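Local coordinates for protein glutathione S-transferase (Bombyx mori, PDB 3AY8) that probably conjugates glutathione, through its thiol, to electrophilic compounds, as a homodimer with the cytosolic glutathione transferase fold, at residues 187-190 with 191-194; 204-207 with 208-212. One frame throughout, in Å; residues are numbered along the deposited sequence.

Contact 1: 187-190 with 191-194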
loop_
_atom_site.group_PDB
_atom_site.type_symbol
_atom_site.label_atom_id
_atom_site.label_comp_id
_atom_site.label_asym_id
_atom_site.label_seq_id
_atom_site.Cartn_x
_atom_site.Cartn_y
_atom_site.Cartn_z
ATOM N N ILE A 187 17.675 10.922 -6.241
ATOM C CA ILE A 187 18.199 9.602 -6.603
ATOM C C ILE A 187 19.733 9.522 -6.504
ATOM O O ILE A 187 20.283 8.458 -6.218
ATOM C CB ILE A 187 17.677 9.119 -7.984
ATOM C CG1 ILE A 187 17.861 7.606 -8.132
ATOM C CG2 ILE A 187 18.332 9.874 -9.127
ATOM C CD1 ILE A 187 16.779 6.797 -7.442
ATOM N N LYS A 188 20.409 10.652 -6.717
ATOM C CA LYS A 188 21.852 10.769 -6.444
ATOM C C LYS A 188 22.122 10.762 -4.942
ATOM O O LYS A 188 23.079 10.151 -4.494
ATOM C CB LYS A 188 22.422 12.054 -7.037
ATOM C CG LYS A 188 22.283 12.183 -8.529
ATOM C CD LYS A 188 22.704 13.586 -8.940
ATOM C CE LYS A 188 22.559 13.792 -10.444
ATOM N NZ LYS A 188 22.466 15.247 -10.738
ATOM N N ASP A 189 21.283 11.441 -4.164
ATOM C CA ASP A 189 21.408 11.375 -2.702
ATOM C C ASP A 189 21.174 9.961 -2.159
ATOM O O ASP A 189 21.797 9.568 -1.170
ATOM C CB ASP A 189 20.472 12.364 -2.020
ATOM C CG ASP A 189 21.004 13.788 -2.051
ATOM O OD1 ASP A 189 22.238 13.970 -2.153
ATOM O OD2 ASP A 189 20.181 14.721 -1.997
ATOM N N CYS A 190 20.276 9.205 -2.802
ATOM C CA CYS A 190 20.020 7.814 -2.408
ATOM C C CYS A 190 21.265 6.913 -2.511
ATOM O O CYS A 190 21.374 5.938 -1.782
ATOM C CB CYS A 190 18.851 7.218 -3.189
ATOM S SG CYS A 190 17.226 7.881 -2.702
ATOM N N LEU A 191 22.200 7.244 -3.405
ATOM C CA LEU A 191 23.482 6.499 -3.507
ATOM C C LEU A 191 24.313 6.550 -2.231
ATOM O O LEU A 191 25.167 5.700 -2.022
ATOM C CB LEU A 191 24.326 6.973 -4.697
ATOM C CG LEU A 191 23.726 6.690 -6.076
ATOM C CD1 LEU A 191 24.439 7.535 -7.147
ATOM C CD2 LEU A 191 23.794 5.203 -6.409
ATOM N N LEU A 192 24.048 7.540 -1.380
ATOM C CA LEU A 192 24.719 7.662 -0.088
ATOM C C LEU A 192 24.098 6.766 0.982
ATOM O O LEU A 192 24.696 6.572 2.039
ATOM C CB LEU A 192 24.655 9.100 0.424
ATOM C CG LEU A 192 25.011 10.310 -0.435
ATOM C CD1 LEU A 192 24.462 11.540 0.273
ATOM C CD2 LEU A 192 26.509 10.444 -0.638
ATOM N N LEU A 193 22.894 6.247 0.733
ATOM C CA LEU A 193 22.211 5.400 1.722
ATOM C C LEU A 193 22.990 4.109 1.979
ATOM O O LEU A 193 23.594 3.550 1.047
ATOM C CB LEU A 193 20.776 5.057 1.290
ATOM C CG LEU A 193 19.718 6.164 1.185
ATOM C CD1 LEU A 193 18.458 5.643 0.451
ATOM C CD2 LEU A 193 19.352 6.748 2.556
ATOM N N PRO A 194 22.984 3.626 3.241
ATOM C CA PRO A 194 23.626 2.333 3.495
ATOM C C PRO A 194 23.010 1.244 2.603
ATOM O O PRO A 194 21.788 1.181 2.442
ATOM C CB PRO A 194 23.313 2.070 4.977
ATOM C CG PRO A 194 23.104 3.455 5.574
ATOM C CD PRO A 194 22.463 4.250 4.477
#
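Cys190 and Leu193 meet on the buried side of a type I beta turn whose ends they form. Cys190 CB lies 4.0 Å from CD1 of Leu193, and the leucine's CG is anti to its own carbonyl carbon (chi1 -66°), which carries the branched end back alongside Cys190. Both side chains also touch Tyr164 of helix 158-173, and Leu193 reaches Trp85 and Pro156, so a small thiol beside a branched leucine suits this close-packed place. Were Leu193 cut back to an alanine, a gap would probably open among Cys190, Tyr164 and Trp85. Asp189, touching Lys149 and Trp150, lies alongside Leu192, with OD1 4.1 Å from Leu192 CD1. The solvent side, that of the exposed Leu191 and Leu192, is looser; there Leu191 rests its CB 3.4 Å from Lys188 O.

Three backbone bonds, each from a residue to the one three places earlier, carry the chain through this bend. Leu193 N to Cys190 O measures 3.0 Å, Leu192 N to Asp189 O also 3.0 Å, and Leu191 N to Lys188 O a longer 3.2 Å. The chemistry is thus divided: backbone polarity shapes the turn, and apolar packing settles its inner side against helix 158-173 and neighbouring loops.

Contact 2: 204-207 with 208-212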
loop_
_atom_site.group_PDB
_atom_site.type_symbol
_atom_site.label_atom_id
_atom_site.label_comp_id
_atom_site.label_asym_id
_atom_site.label_seq_id
_atom_site.Cartn_x
_atom_site.Cartn_y
_atom_site.Cartn_z
ATOM N N ARG A 204 19.505 -3.676 -11.190
ATOM C CA ARG A 204 20.071 -3.935 -12.513
ATOM C C ARG A 204 19.688 -5.312 -13.039
ATOM O O ARG A 204 19.399 -5.452 -14.219
ATOM C CB ARG A 204 21.590 -3.752 -12.522
ATOM C CG ARG A 204 22.177 -3.563 -13.944
ATOM C CD ARG A 204 23.485 -2.768 -13.915
ATOM N NE ARG A 204 24.371 -3.294 -12.885
ATOM C CZ ARG A 204 24.717 -2.657 -11.771
ATOM N NH1 ARG A 204 25.507 -3.267 -10.908
ATOM N NH2 ARG A 204 24.295 -1.422 -11.524
ATOM N N THR A 205 19.662 -6.323 -12.169
ATOM C CA THR A 205 19.204 -7.652 -12.581
ATOM C C THR A 205 17.726 -7.583 -12.991
ATOM O O THR A 205 17.352 -8.142 -14.012
ATOM C CB THR A 205 19.389 -8.710 -11.466
ATOM O OG1 THR A 205 20.728 -8.673 -10.985
ATOM C CG2 THR A 205 19.115 -10.101 -11.986
ATOM N N PHE A 206 16.905 -6.894 -12.194
ATOM C CA PHE A 206 15.480 -6.681 -12.522
ATOM C C PHE A 206 15.377 -5.983 -13.880
ATOM O O PHE A 206 14.672 -6.457 -14.778
ATOM C CB PHE A 206 14.776 -5.849 -11.430
ATOM C CG PHE A 206 13.353 -5.444 -11.771
ATOM C CD1 PHE A 206 12.285 -6.317 -11.528
ATOM C CD2 PHE A 206 13.079 -4.180 -12.311
ATOM C CE1 PHE A 206 10.954 -5.937 -11.826
ATOM C CE2 PHE A 206 11.766 -3.791 -12.619
ATOM C CZ PHE A 206 10.702 -4.668 -12.383
ATOM N N GLY A 207 16.095 -4.871 -14.017
ATOM C CA GLY A 207 16.094 -4.079 -15.248
ATOM C C GLY A 207 16.476 -4.891 -16.474
ATOM O O GLY A 207 15.792 -4.833 -17.492
ATOM N N ASP A 208 17.561 -5.659 -16.370
ATOM C CA ASP A 208 18.018 -6.503 -17.485
ATOM C C ASP A 208 16.958 -7.520 -17.918
ATOM O O ASP A 208 16.721 -7.702 -19.112
ATOM C CB ASP A 208 19.329 -7.216 -17.137
ATOM C CG ASP A 208 20.524 -6.259 -17.031
ATOM O OD1 ASP A 208 20.389 -5.058 -17.340
ATOM O OD2 ASP A 208 21.611 -6.714 -16.622
ATOM N N ALA A 209 16.313 -8.168 -16.954
ATOM C CA ALA A 209 15.284 -9.159 -17.266
ATOM C C ALA A 209 14.070 -8.542 -17.977
ATOM O O ALA A 209 13.485 -9.166 -18.872
ATOM C CB ALA A 209 14.865 -9.922 -16.011
ATOM N N VAL A 210 13.700 -7.319 -17.596
ATOM C CA VAL A 210 12.625 -6.608 -18.300
ATOM C C VAL A 210 13.028 -6.220 -19.744
ATOM O O VAL A 210 12.296 -6.516 -20.689
ATOM C CB VAL A 210 12.102 -5.369 -17.503
ATOM C CG1 VAL A 210 10.943 -4.699 -18.237
ATOM C CG2 VAL A 210 11.663 -5.779 -16.077
ATOM N N LYS A 211 14.181 -5.563 -19.878
ATOM C CA LYS A 211 14.679 -5.108 -21.176
ATOM C C LYS A 211 14.742 -6.268 -22.150
ATOM O O LYS A 211 14.328 -6.144 -23.303
ATOM C CB LYS A 211 16.073 -4.495 -21.040
ATOM C CG LYS A 211 16.109 -3.119 -20.419
ATOM C CD LYS A 211 17.520 -2.821 -19.943
ATOM C CE LYS A 211 17.733 -1.348 -19.771
ATOM N NZ LYS A 211 18.852 -1.069 -18.843
ATOM N N LYS A 212 15.241 -7.399 -21.655
ATOM C CA LYS A 212 15.467 -8.594 -22.460
ATOM C C LYS A 212 14.194 -8.961 -23.234
ATOM O O LYS A 212 14.273 -9.426 -24.365
ATOM C CB LYS A 212 15.929 -9.762 -21.576
ATOM C CG LYS A 212 16.359 -11.003 -22.359
ATOM C CD LYS A 212 17.020 -12.052 -21.469
ATOM C CE LYS A 212 17.374 -13.289 -22.294
ATOM N NZ LYS A 212 18.370 -14.165 -21.614
#
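Asp208 comes first, one helical turn after Arg204, and its N donates to Arg204 O at 2.8 Å. Its carboxylate folds back beside the same carbonyl because CG lies anti to the aspartate's own carbonyl carbon (chi1 -69°). The side chains of Arg204 and Asp208 run side by side, yet their charged ends do not meet: NE of Arg204 is 5.8 Å from OD2 of Asp208. The guanidinium instead makes a salt bridge through NH1 with Asp201, so Asp208 probably offers it only a more distant favourable charge.

Ala209 adds the next i to i-4 helical bond, its N to Thr205 O at 3.1 Å. Its methyl touches Leu119 of helix 90-120, and so short a side chain suits a helix face lying against another helix.

Val210 turns inward. Its N bonds to Phe206 O, while CG2 sits over one face of the Phe206 ring, 4.1 Å from the centroid and 16° off the normal, a CH-pi contact displaced toward the rim at CE2 and CZ. Phe206 CG is anti to its backbone N (chi1 173°), which extends the ring to where that methyl can cover it. Both side chains pack on Val173 of helix 158-173, and both also reach helix 90-120.

Lys211 follows, its N bonding to Gly207 O at 3.0 Å. Its aliphatic CG passes 3.4 Å from that Gly207 O, and the buried Gly207, lacking a side chain, suits a place the lysine chain passes so closely. In one of two conformers NZ bonds to Ala172 O, a less certain tie. Lys212 N continues the series to Asp208 O.

The helix is therefore amphipathic: main-chain amides satisfy the carbonyls turn by turn, aromatic and branched groups fill the interior, and Arg204 finds its charged partner, Asp201, at the surface.

Overall arrangement
Going from the N terminus, the thioredoxin-like part with its four-stranded sheet comes first, and both contacts belong to the helical C-terminal domain that follows. Contact 1 comes where helix 181-190 gives way to the short connection before helix 196-213; contact 2 lies on that last helix. Each is local and closes no long loop, and the two follow in series, neither nesting nor crossing. Their centres are about 21 Å apart and they do not touch. Helix 158-173 is their common neighbour, meeting contact 1 through Tyr164 and contact 2 through Val173. Contact 2 additionally faces helix 90-120 and, through Val11, a loop of the N-terminal domain.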